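Local coordinates for protein putative pectin lyase (Geobacillus virus E2, PDB 7CHU) that serves as a tailspike of a deep-sea thermophilic bacteriophage, a trimeric pectin-lyase-like protein that probably recognises, and may degrade, polysaccharide on the surface of its host, at residues A[241-255]-A[270-284]. Residues are numbered along the deposited sequence; the frame is centred on the assembly and turned at random.
Sequences YIYNGTSDNSNRLLF and FDSTGNRRRNGNNQF
Asn275 ND2 is gripped by two carbonyls of the neighbouring turn: it donates to Gly245 O at 2.6 Å and to Asp248 O at 2.8 Å, both acceptors lying within 3° of its amide plane. The Asp248 carbonyl is met on a lone pair, whereas for Gly245 the donor stands well above the carbonyl plane. Those in-plane bonds hold the amide's rotation, and OD1 completes an Asx turn with Arg277 N. Asn244 answers from the 241-255 segment. With CG between its backbone N and carbonyl carbon (chi1 55°), its ND2 reaches Arg277 O at 2.8 Å in an almost straight bond, while OD1 accepts Gly274 N on a lone pair. Further along, Asn279 OD1 takes Ser250 N at 3.0 Å, and Asn282 OD1 takes Leu253 N at 2.8 Å.

Parallel strand pairing flanks these loops, Ile242 with Phe270 and Phe255 with Phe284. Ile242 CD1 sits over the Phe270 ring face, 3.9 Å from its centroid. Parallel strand pairs repeated in this way are consistent with the right-handed parallel beta-helix of pectate-lyase-like proteins; here asparagine amides, together with a few backbone bonds, keep neighbouring coils in register where regular strand pairing lapses.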
ATOM      1  N   TYR A 241      15.939 -15.361   3.125  1.00 13.98           N
ATOM      2  CA  TYR A 241      15.590 -16.728   3.507  1.00 11.60           C
ATOM      3  C   TYR A 241      14.808 -16.661   4.812  1.00 12.66           C
ATOM      4  O   TYR A 241      15.337 -16.192   5.828  1.00 15.86           O
ATOM      5  CB  TYR A 241      16.850 -17.579   3.655  1.00 12.54           C
ATOM      6  CG  TYR A 241      16.612 -19.089   3.695  1.00 15.10           C
ATOM      7  CD1 TYR A 241      16.227 -19.742   4.877  1.00 16.65           C
ATOM      8  CD2 TYR A 241      16.796 -19.864   2.558  1.00 14.53           C
ATOM      9  CE1 TYR A 241      16.009 -21.148   4.895  1.00 16.59           C
ATOM     10  CE2 TYR A 241      16.594 -21.257   2.581  1.00 13.98           C
ATOM     11  CZ  TYR A 241      16.197 -21.878   3.739  1.00 17.86           C
ATOM     12  OH  TYR A 241      16.010 -23.239   3.724  1.00 19.32           O
ATOM     13  N   ILE A 242      13.555 -17.100   4.786  1.00 12.47           N
ATOM     14  CA  ILE A 242      12.667 -17.013   5.941  1.00 12.78           C
ATOM     15  C   ILE A 242      12.386 -18.437   6.413  1.00 16.15           C
ATOM     16  O   ILE A 242      11.731 -19.212   5.707  1.00 11.03           O
ATOM     17  CB  ILE A 242      11.361 -16.273   5.601  1.00 15.43           C
ATOM     18  CG1 ILE A 242      11.686 -14.838   5.136  1.00 13.15           C
ATOM     19  CG2 ILE A 242      10.442 -16.294   6.823  1.00 13.12           C
ATOM     20  CD1 ILE A 242      10.566 -14.106   4.313  1.00 14.74           C
ATOM     21  N   TYR A 243      12.880 -18.780   7.609  1.00 10.48           N
ATOM     22  CA  TYR A 243      12.807 -20.128   8.167  1.00 14.64           C
ATOM     23  C   TYR A 243      11.895 -20.138   9.396  1.00 13.70           C
ATOM     24  O   TYR A 243      11.888 -19.187  10.179  1.00 13.31           O
ATOM     25  CB  TYR A 243      14.230 -20.588   8.546  1.00 14.40           C
ATOM     26  CG  TYR A 243      14.394 -22.008   9.040  1.00 16.54           C
ATOM     27  CD1 TYR A 243      13.665 -23.063   8.483  1.00 14.42           C
ATOM     28  CD2 TYR A 243      15.317 -22.302  10.032  1.00 14.49           C
ATOM     29  CE1 TYR A 243      13.832 -24.375   8.938  1.00 14.39           C
ATOM     30  CE2 TYR A 243      15.499 -23.602  10.493  1.00 17.97           C
ATOM     31  CZ  TYR A 243      14.756 -24.638   9.942  1.00 17.16           C
ATOM     32  OH  TYR A 243      14.941 -25.931  10.383  1.00 19.26           O
ATOM     33  N   ASN A 244      11.106 -21.190   9.570  1.00 12.24           N
ATOM     34  CA  ASN A 244      10.290 -21.203  10.779  1.00 14.57           C
ATOM     35  C   ASN A 244      11.115 -21.590  12.014  1.00 15.52           C
ATOM     36  O   ASN A 244      10.819 -21.115  13.118  1.00 14.18           O
ATOM     37  CB  ASN A 244       9.048 -22.112  10.613  1.00 11.11           C
ATOM     38  CG  ASN A 244       9.372 -23.559  10.181  1.00 14.59           C
ATOM     39  OD1 ASN A 244      10.453 -23.889   9.694  1.00 13.85           O
ATOM     40  ND2 ASN A 244       8.371 -24.413  10.309  1.00 11.73           N
ATOM     41  N   GLY A 245      12.186 -22.351  11.837  1.00 12.18           N
ATOM     42  CA  GLY A 245      12.921 -22.914  12.961  1.00 14.95           C
ATOM     43  C   GLY A 245      12.229 -24.127  13.553  1.00 15.86           C
ATOM     44  O   GLY A 245      11.232 -24.633  13.025  1.00 14.17           O
ATOM     45  N   THR A 246      12.753 -24.593  14.692  1.00 14.69           N
ATOM     46  CA  THR A 246      12.277 -25.848  15.253  1.00 14.68           C
ATOM     47  C   THR A 246      11.206 -25.681  16.323  1.00 16.94           C
ATOM     48  O   THR A 246      10.673 -26.695  16.795  1.00 17.51           O
ATOM     49  CB  THR A 246      13.447 -26.644  15.848  1.00 17.69           C
ATOM     50  OG1 THR A 246      14.076 -25.843  16.842  1.00 18.09           O
ATOM     51  CG2 THR A 246      14.448 -26.992  14.770  1.00 17.47           C
ATOM     52  N   SER A 247      10.883 -24.455  16.728  1.00 13.44           N
ATOM     53  CA  SER A 247       9.933 -24.220  17.812  1.00 16.06           C
ATOM     54  C   SER A 247       8.629 -23.597  17.350  1.00 15.43           C
ATOM     55  O   SER A 247       7.549 -24.017  17.780  1.00 15.88           O
ATOM     56  CB  SER A 247      10.555 -23.289  18.881  1.00 17.80           C
ATOM     57  OG  SER A 247      11.592 -23.952  19.568  1.00 24.65           O
ATOM     58  N   ASP A 248       8.709 -22.534  16.556  1.00 14.00           N
ATOM     59  CA  ASP A 248       7.514 -21.793  16.201  1.00 14.95           C
ATOM     60  C   ASP A 248       7.593 -21.445  14.719  1.00 14.76           C
ATOM     61  O   ASP A 248       7.963 -22.307  13.915  1.00 15.64           O
ATOM     62  CB  ASP A 248       7.355 -20.555  17.097  1.00 14.60           C
ATOM     63  CG  ASP A 248       5.949 -19.992  17.042  1.00 24.29           C
ATOM     64  OD1 ASP A 248       5.037 -20.536  17.709  1.00 24.30           O
ATOM     65  OD2 ASP A 248       5.745 -19.038  16.260  1.00 21.86           O
ATOM     66  N   ASN A 249       7.303 -20.206  14.334  1.00 11.21           N
ATOM     67  CA  ASN A 249       7.378 -19.872  12.917  1.00 14.58           C
ATOM     68  C   ASN A 249       7.825 -18.432  12.753  1.00 16.15           C
ATOM     69  O   ASN A 249       7.993 -17.702  13.729  1.00 15.39           O
ATOM     70  CB  ASN A 249       6.032 -20.124  12.227  1.00 14.34           C
ATOM     71  CG  ASN A 249       4.974 -19.067  12.559  1.00 17.65           C
ATOM     72  OD1 ASN A 249       5.189 -18.188  13.389  1.00 19.18           O
ATOM     73  ND2 ASN A 249       3.815 -19.155  11.897  1.00 17.39           N
ATOM     74  N   SER A 250       8.002 -18.016  11.502  1.00 13.64           N
ATOM     75  CA  SER A 250       8.078 -16.595  11.190  1.00 15.55           C
ATOM     76  C   SER A 250       6.693 -16.150  10.739  1.00 16.20           C
ATOM     77  O   SER A 250       6.050 -16.832   9.943  1.00 12.05           O
ATOM     78  CB  SER A 250       9.110 -16.324  10.093  1.00 14.63           C
ATOM     79  OG  SER A 250      10.444 -16.434  10.596  1.00 13.74           O
ATOM     80  N   ASN A 251       6.228 -15.018  11.255  1.00 13.79           N
ATOM     81  CA  ASN A 251       4.898 -14.548  10.904  1.00 14.38           C
ATOM     82  C   ASN A 251       4.846 -13.028  11.037  1.00 14.47           C
ATOM     83  O   ASN A 251       5.636 -12.421  11.772  1.00 13.60           O
ATOM     84  CB  ASN A 251       3.820 -15.230  11.770  1.00 12.12           C
ATOM     85  CG  ASN A 251       3.863 -14.778  13.201  1.00 18.98           C
ATOM     86  OD1 ASN A 251       3.391 -13.691  13.513  1.00 17.18           O
ATOM     87  ND2 ASN A 251       4.467 -15.594  14.084  1.00 15.46           N
ATOM     88  N   ARG A 252       3.922 -12.421  10.294  1.00 15.15           N
ATOM     89  CA  ARG A 252       3.735 -10.969  10.299  1.00 10.22           C
ATOM     90  C   ARG A 252       5.025 -10.221   9.959  1.00  9.93           C
ATOM     91  O   ARG A 252       5.332  -9.174  10.537  1.00 14.41           O
ATOM     92  CB  ARG A 252       3.154 -10.508  11.636  1.00 11.83           C
ATOM     93  CG  ARG A 252       1.671 -10.832  11.784  1.00 13.30           C
ATOM     94  CD  ARG A 252       0.833 -10.010  10.782  1.00 13.97           C
ATOM     95  NE  ARG A 252       0.924  -8.586  11.068  1.00 14.15           N
ATOM     96  CZ  ARG A 252       0.376  -7.624  10.325  1.00 17.99           C
ATOM     97  NH1 ARG A 252      -0.327  -7.940   9.248  1.00 13.61           N
ATOM     98  NH2 ARG A 252       0.513  -6.340  10.679  1.00 14.42           N
ATOM     99  N   LEU A 253       5.802 -10.770   9.033  1.00 10.29           N
ATOM    100  CA  LEU A 253       6.865 -10.025   8.369  1.00 12.68           C
ATOM    101  C   LEU A 253       6.245  -9.211   7.236  1.00 13.94           C
ATOM    102  O   LEU A 253       5.690  -9.796   6.299  1.00 13.36           O
ATOM    103  CB  LEU A 253       7.921 -10.968   7.796  1.00 12.24           C
ATOM    104  CG  LEU A 253       8.639 -11.977   8.715  1.00 14.46           C
ATOM    105  CD1 LEU A 253       9.486 -12.923   7.877  1.00 13.09           C
ATOM    106  CD2 LEU A 253       9.497 -11.239   9.680  1.00 13.35           C
ATOM    107  N   LEU A 254       6.359  -7.884   7.296  1.00 11.36           N
ATOM    108  CA  LEU A 254       5.755  -7.002   6.293  1.00 15.09           C
ATOM    109  C   LEU A 254       6.858  -6.316   5.503  1.00 13.47           C
ATOM    110  O   LEU A 254       7.547  -5.436   6.028  1.00 16.40           O
ATOM    111  CB  LEU A 254       4.836  -5.969   6.944  1.00 11.22           C
ATOM    112  CG  LEU A 254       3.360  -6.397   7.052  1.00 15.54           C
ATOM    113  CD1 LEU A 254       3.125  -7.603   7.995  1.00 14.81           C
ATOM    114  CD2 LEU A 254       2.434  -5.236   7.442  1.00 21.00           C
ATOM    115  N   PHE A 255       7.024  -6.722   4.247  1.00 10.07           N
ATOM    116  CA  PHE A 255       7.950  -6.082   3.323  1.00 13.44           C
ATOM    117  C   PHE A 255       7.153  -5.079   2.494  1.00 12.48           C
ATOM    118  O   PHE A 255       6.216  -5.462   1.790  1.00 13.80           O
ATOM    119  CB  PHE A 255       8.627  -7.115   2.414  1.00 13.89           C
ATOM    120  CG  PHE A 255       9.449  -8.152   3.149  1.00 14.24           C
ATOM    121  CD1 PHE A 255       8.842  -9.226   3.777  1.00 10.91           C
ATOM    122  CD2 PHE A 255      10.832  -8.056   3.178  1.00 16.13           C
ATOM    123  CE1 PHE A 255       9.602 -10.198   4.419  1.00 12.24           C
ATOM    124  CE2 PHE A 255      11.606  -9.009   3.836  1.00 16.50           C
ATOM    125  CZ  PHE A 255      10.988 -10.081   4.473  1.00 14.20           C
ATOM    126  N   PHE A 270      10.864 -19.071   1.307  1.00 11.21           N
ATOM    127  CA  PHE A 270      10.231 -19.473   2.555  1.00 13.54           C
ATOM    128  C   PHE A 270      10.534 -20.947   2.789  1.00 19.15           C
ATOM    129  O   PHE A 270      10.434 -21.762   1.868  1.00 15.04           O
ATOM    130  CB  PHE A 270       8.717 -19.267   2.534  1.00 10.22           C
ATOM    131  CG  PHE A 270       8.282 -17.848   2.774  1.00 14.12           C
ATOM    132  CD1 PHE A 270       8.059 -17.370   4.058  1.00 13.33           C
ATOM    133  CD2 PHE A 270       8.076 -17.002   1.712  1.00 13.32           C
ATOM    134  CE1 PHE A 270       7.640 -16.059   4.276  1.00 15.14           C
ATOM    135  CE2 PHE A 270       7.622 -15.698   1.907  1.00 16.18           C
ATOM    136  CZ  PHE A 270       7.410 -15.217   3.174  1.00 15.37           C
ATOM    137  N   ASP A 271      10.918 -21.280   4.018  1.00 14.99           N
ATOM    138  CA  ASP A 271      11.257 -22.649   4.403  1.00 16.32           C
ATOM    139  C   ASP A 271      10.467 -22.954   5.669  1.00 14.32           C
ATOM    140  O   ASP A 271      10.691 -22.320   6.701  1.00 13.11           O
ATOM    141  CB  ASP A 271      12.768 -22.769   4.618  1.00 16.08           C
ATOM    142  CG  ASP A 271      13.211 -24.157   5.085  1.00 18.88           C
ATOM    143  OD1 ASP A 271      12.372 -25.033   5.416  1.00 19.55           O
ATOM    144  OD2 ASP A 271      14.446 -24.346   5.135  1.00 18.03           O
ATOM    145  N   SER A 272       9.500 -23.868   5.575  1.00 13.39           N
ATOM    146  CA  SER A 272       8.664 -24.235   6.715  1.00 14.49           C
ATOM    147  C   SER A 272       8.978 -25.645   7.201  1.00 14.14           C
ATOM    148  O   SER A 272       8.151 -26.263   7.885  1.00 14.10           O
ATOM    149  CB  SER A 272       7.179 -24.122   6.372  1.00 13.94           C
ATOM    150  OG  SER A 272       6.725 -22.765   6.355  1.00 18.44           O
ATOM    151  N   THR A 273      10.160 -26.153   6.874  1.00 12.91           N
ATOM    152  CA  THR A 273      10.486 -27.537   7.218  1.00 16.11           C
ATOM    153  C   THR A 273      10.989 -27.721   8.643  1.00 17.42           C
ATOM    154  O   THR A 273      11.223 -28.862   9.047  1.00 15.31           O
ATOM    155  CB  THR A 273      11.543 -28.106   6.279  1.00 19.84           C
ATOM    156  OG1 THR A 273      12.774 -27.388   6.453  1.00 18.49           O
ATOM    157  CG2 THR A 273      11.057 -28.068   4.809  1.00 20.99           C
ATOM    158  N   GLY A 274      11.142 -26.660   9.434  1.00 13.51           N
ATOM    159  CA  GLY A 274      11.790 -26.821  10.730  1.00 14.19           C
ATOM    160  C   GLY A 274      10.942 -27.551  11.760  1.00 15.40           C
ATOM    161  O   GLY A 274      11.472 -28.270  12.617  1.00 15.65           O
ATOM    162  N   ASN A 275       9.630 -27.358  11.715  1.00 14.10           N
ATOM    163  CA  ASN A 275       8.709 -28.019  12.638  1.00 12.44           C
ATOM    164  C   ASN A 275       7.297 -27.882  12.074  1.00 14.90           C
ATOM    165  O   ASN A 275       7.102 -27.382  10.964  1.00 15.29           O
ATOM    166  CB  ASN A 275       8.839 -27.434  14.053  1.00 15.29           C
ATOM    167  CG  ASN A 275       8.115 -26.096  14.208  1.00 16.06           C
ATOM    168  OD1 ASN A 275       6.970 -26.060  14.662  1.00 15.83           O
ATOM    169  ND2 ASN A 275       8.789 -24.995  13.853  1.00 13.74           N
ATOM    170  N   ARG A 276       6.301 -28.310  12.845  1.00 17.15           N
ATOM    171  CA  ARG A 276       4.940 -28.372  12.329  1.00 16.84           C
ATOM    172  C   ARG A 276       4.373 -26.991  12.009  1.00 18.81           C
ATOM    173  O   ARG A 276       3.521 -26.858  11.124  1.00 17.07           O
ATOM    174  CB  ARG A 276       4.054 -29.071  13.353  1.00 23.02           C
ATOM    175  CG  ARG A 276       2.698 -29.553  12.842  1.00 26.63           C
ATOM    176  CD  ARG A 276       1.901 -30.102  14.031  1.00 36.47           C
ATOM    177  NE  ARG A 276       1.409 -29.034  14.912  1.00 40.14           N
ATOM    178  CZ  ARG A 276       1.978 -28.626  16.050  1.00 44.06           C
ATOM    179  NH1 ARG A 276       3.104 -29.205  16.498  1.00 50.69           N
ATOM    180  NH2 ARG A 276       1.415 -27.629  16.751  1.00 39.01           N
ATOM    181  N   ARG A 277       4.800 -25.972  12.742  1.00 16.87           N
ATOM    182  CA  ARG A 277       4.208 -24.645  12.647  1.00 18.05           C
ATOM    183  C   ARG A 277       4.782 -23.926  11.437  1.00 15.70           C
ATOM    184  O   ARG A 277       5.963 -23.555  11.427  1.00 15.61           O
ATOM    185  CB  ARG A 277       4.467 -23.876  13.929  1.00 16.17           C
ATOM    186  CG  ARG A 277       3.649 -24.402  15.069  1.00 20.40           C
ATOM    187  CD  ARG A 277       4.110 -23.827  16.393  1.00 23.65           C
ATOM    188  NE  ARG A 277       3.295 -24.385  17.461  1.00 27.93           N
ATOM    189  CZ  ARG A 277       3.632 -24.424  18.746  1.00 33.54           C
ATOM    190  NH1 ARG A 277       4.806 -23.938  19.153  1.00 29.63           N
ATOM    191  NH2 ARG A 277       2.792 -24.970  19.617  1.00 29.68           N
ATOM    192  N   ARG A 278       3.954 -23.750  10.415  1.00 11.68           N
ATOM    193  CA  ARG A 278       4.425 -23.210   9.152  1.00 15.42           C
ATOM    194  C   ARG A 278       4.470 -21.684   9.197  1.00 11.82           C
ATOM    195  O   ARG A 278       3.731 -21.046   9.948  1.00 11.99           O
ATOM    196  CB  ARG A 278       3.529 -23.692   8.007  1.00 16.07           C
ATOM    197  CG  ARG A 278       3.506 -25.236   7.876  1.00 17.71           C
ATOM    198  CD  ARG A 278       2.360 -25.719   6.977  1.00 17.29           C
ATOM    199  NE  ARG A 278       2.220 -24.872   5.788  1.00 17.64           N
ATOM    200  CZ  ARG A 278       3.052 -24.871   4.742  1.00 17.80           C
ATOM    201  NH1 ARG A 278       4.091 -25.693   4.707  1.00 16.19           N
ATOM    202  NH2 ARG A 278       2.847 -24.033   3.722  1.00 12.72           N
ATOM    203  N   ASN A 279       5.391 -21.117   8.415  1.00 13.62           N
ATOM    204  CA  ASN A 279       5.440 -19.678   8.222  1.00 15.29           C
ATOM    205  C   ASN A 279       4.075 -19.185   7.768  1.00 15.44           C
ATOM    206  O   ASN A 279       3.387 -19.835   6.964  1.00 15.35           O
ATOM    207  CB  ASN A 279       6.526 -19.314   7.199  1.00 13.04           C
ATOM    208  CG  ASN A 279       7.938 -19.657   7.706  1.00 17.67           C
ATOM    209  OD1 ASN A 279       8.257 -19.457   8.882  1.00 15.42           O
ATOM    210  ND2 ASN A 279       8.781 -20.157   6.822  1.00 14.07           N
ATOM    211  N   GLY A 280       3.661 -18.045   8.302  1.00 12.99           N
ATOM    212  CA  GLY A 280       2.318 -17.576   8.000  1.00 13.42           C
ATOM    213  C   GLY A 280       2.164 -16.077   8.112  1.00 16.03           C
ATOM    214  O   GLY A 280       2.898 -15.405   8.840  1.00 12.43           O
ATOM    215  N   ASN A 281       1.180 -15.558   7.378  1.00 15.26           N
ATOM    216  CA  ASN A 281       0.722 -14.183   7.562  1.00 15.65           C
ATOM    217  C   ASN A 281       1.834 -13.164   7.326  1.00 13.57           C
ATOM    218  O   ASN A 281       1.896 -12.119   7.968  1.00 14.73           O
ATOM    219  CB  ASN A 281       0.093 -14.004   8.941  1.00 17.99           C
ATOM    220  CG  ASN A 281      -1.409 -14.012   8.868  1.00 20.94           C
ATOM    221  OD1 ASN A 281      -2.022 -13.076   8.316  1.00 21.72           O
ATOM    222  ND2 ASN A 281      -2.024 -15.071   9.394  1.00 23.29           N
ATOM    223  N   ASN A 282       2.687 -13.443   6.358  1.00 13.91           N
ATOM    224  CA  ASN A 282       3.694 -12.491   5.931  1.00 16.22           C
ATOM    225  C   ASN A 282       3.230 -11.784   4.668  1.00 12.31           C
ATOM    226  O   ASN A 282       2.412 -12.318   3.925  1.00 12.45           O
ATOM    227  CB  ASN A 282       4.996 -13.227   5.720  1.00 12.02           C
ATOM    228  CG  ASN A 282       5.385 -13.992   6.966  1.00 16.10           C
ATOM    229  OD1 ASN A 282       5.663 -13.368   7.994  1.00 12.00           O
ATOM    230  ND2 ASN A 282       5.344 -15.336   6.906  1.00 10.37           N
ATOM    231  N   GLN A 283       3.744 -10.573   4.433  1.00 10.79           N
ATOM    232  CA  GLN A 283       3.184  -9.714   3.398  1.00 11.32           C
ATOM    233  C   GLN A 283       4.285  -9.090   2.558  1.00 14.07           C
ATOM    234  O   GLN A 283       5.358  -8.754   3.073  1.00 15.85           O
ATOM    235  CB  GLN A 283       2.323  -8.599   4.008  1.00 12.97           C
ATOM    236  CG  GLN A 283       1.194  -9.098   4.911  1.00 12.34           C
ATOM    237  CD  GLN A 283       0.001  -8.160   4.933  1.00 13.60           C
ATOM    238  OE1 GLN A 283      -0.073  -7.211   4.138  1.00 14.73           O
ATOM    239  NE2 GLN A 283      -0.954  -8.430   5.824  1.00 12.02           N
ATOM    240  N   PHE A 284       3.988  -8.913   1.271  1.00 13.27           N
ATOM    241  CA  PHE A 284       4.818  -8.183   0.319  1.00 13.53           C
ATOM    242  C   PHE A 284       3.902  -7.182  -0.373  1.00 16.02           C
ATOM    243  O   PHE A 284       3.034  -7.581  -1.154  1.00 12.35           O
ATOM    244  CB  PHE A 284       5.463  -9.129  -0.688  1.00 13.17           C
ATOM    245  CG  PHE A 284       6.388 -10.124  -0.039  1.00 13.46           C
ATOM    246  CD1 PHE A 284       5.886 -11.298   0.497  1.00 11.71           C
ATOM    247  CD2 PHE A 284       7.731  -9.849   0.078  1.00 13.00           C
ATOM    248  CE1 PHE A 284       6.725 -12.201   1.159  1.00 14.42           C
ATOM    249  CE2 PHE A 284       8.600 -10.760   0.732  1.00 15.31           C
ATOM    250  CZ  PHE A 284       8.092 -11.929   1.263  1.00 13.19           C
TER
HETATM  251  O   HOH W   1      14.669 -28.114   8.411  1.00 25.01           O
HETATM  252  O   HOH W   2       6.467 -26.573  17.378  1.00 20.96           O
HETATM  253  O   HOH W   3      -0.471 -10.556   7.835  1.00 14.74           O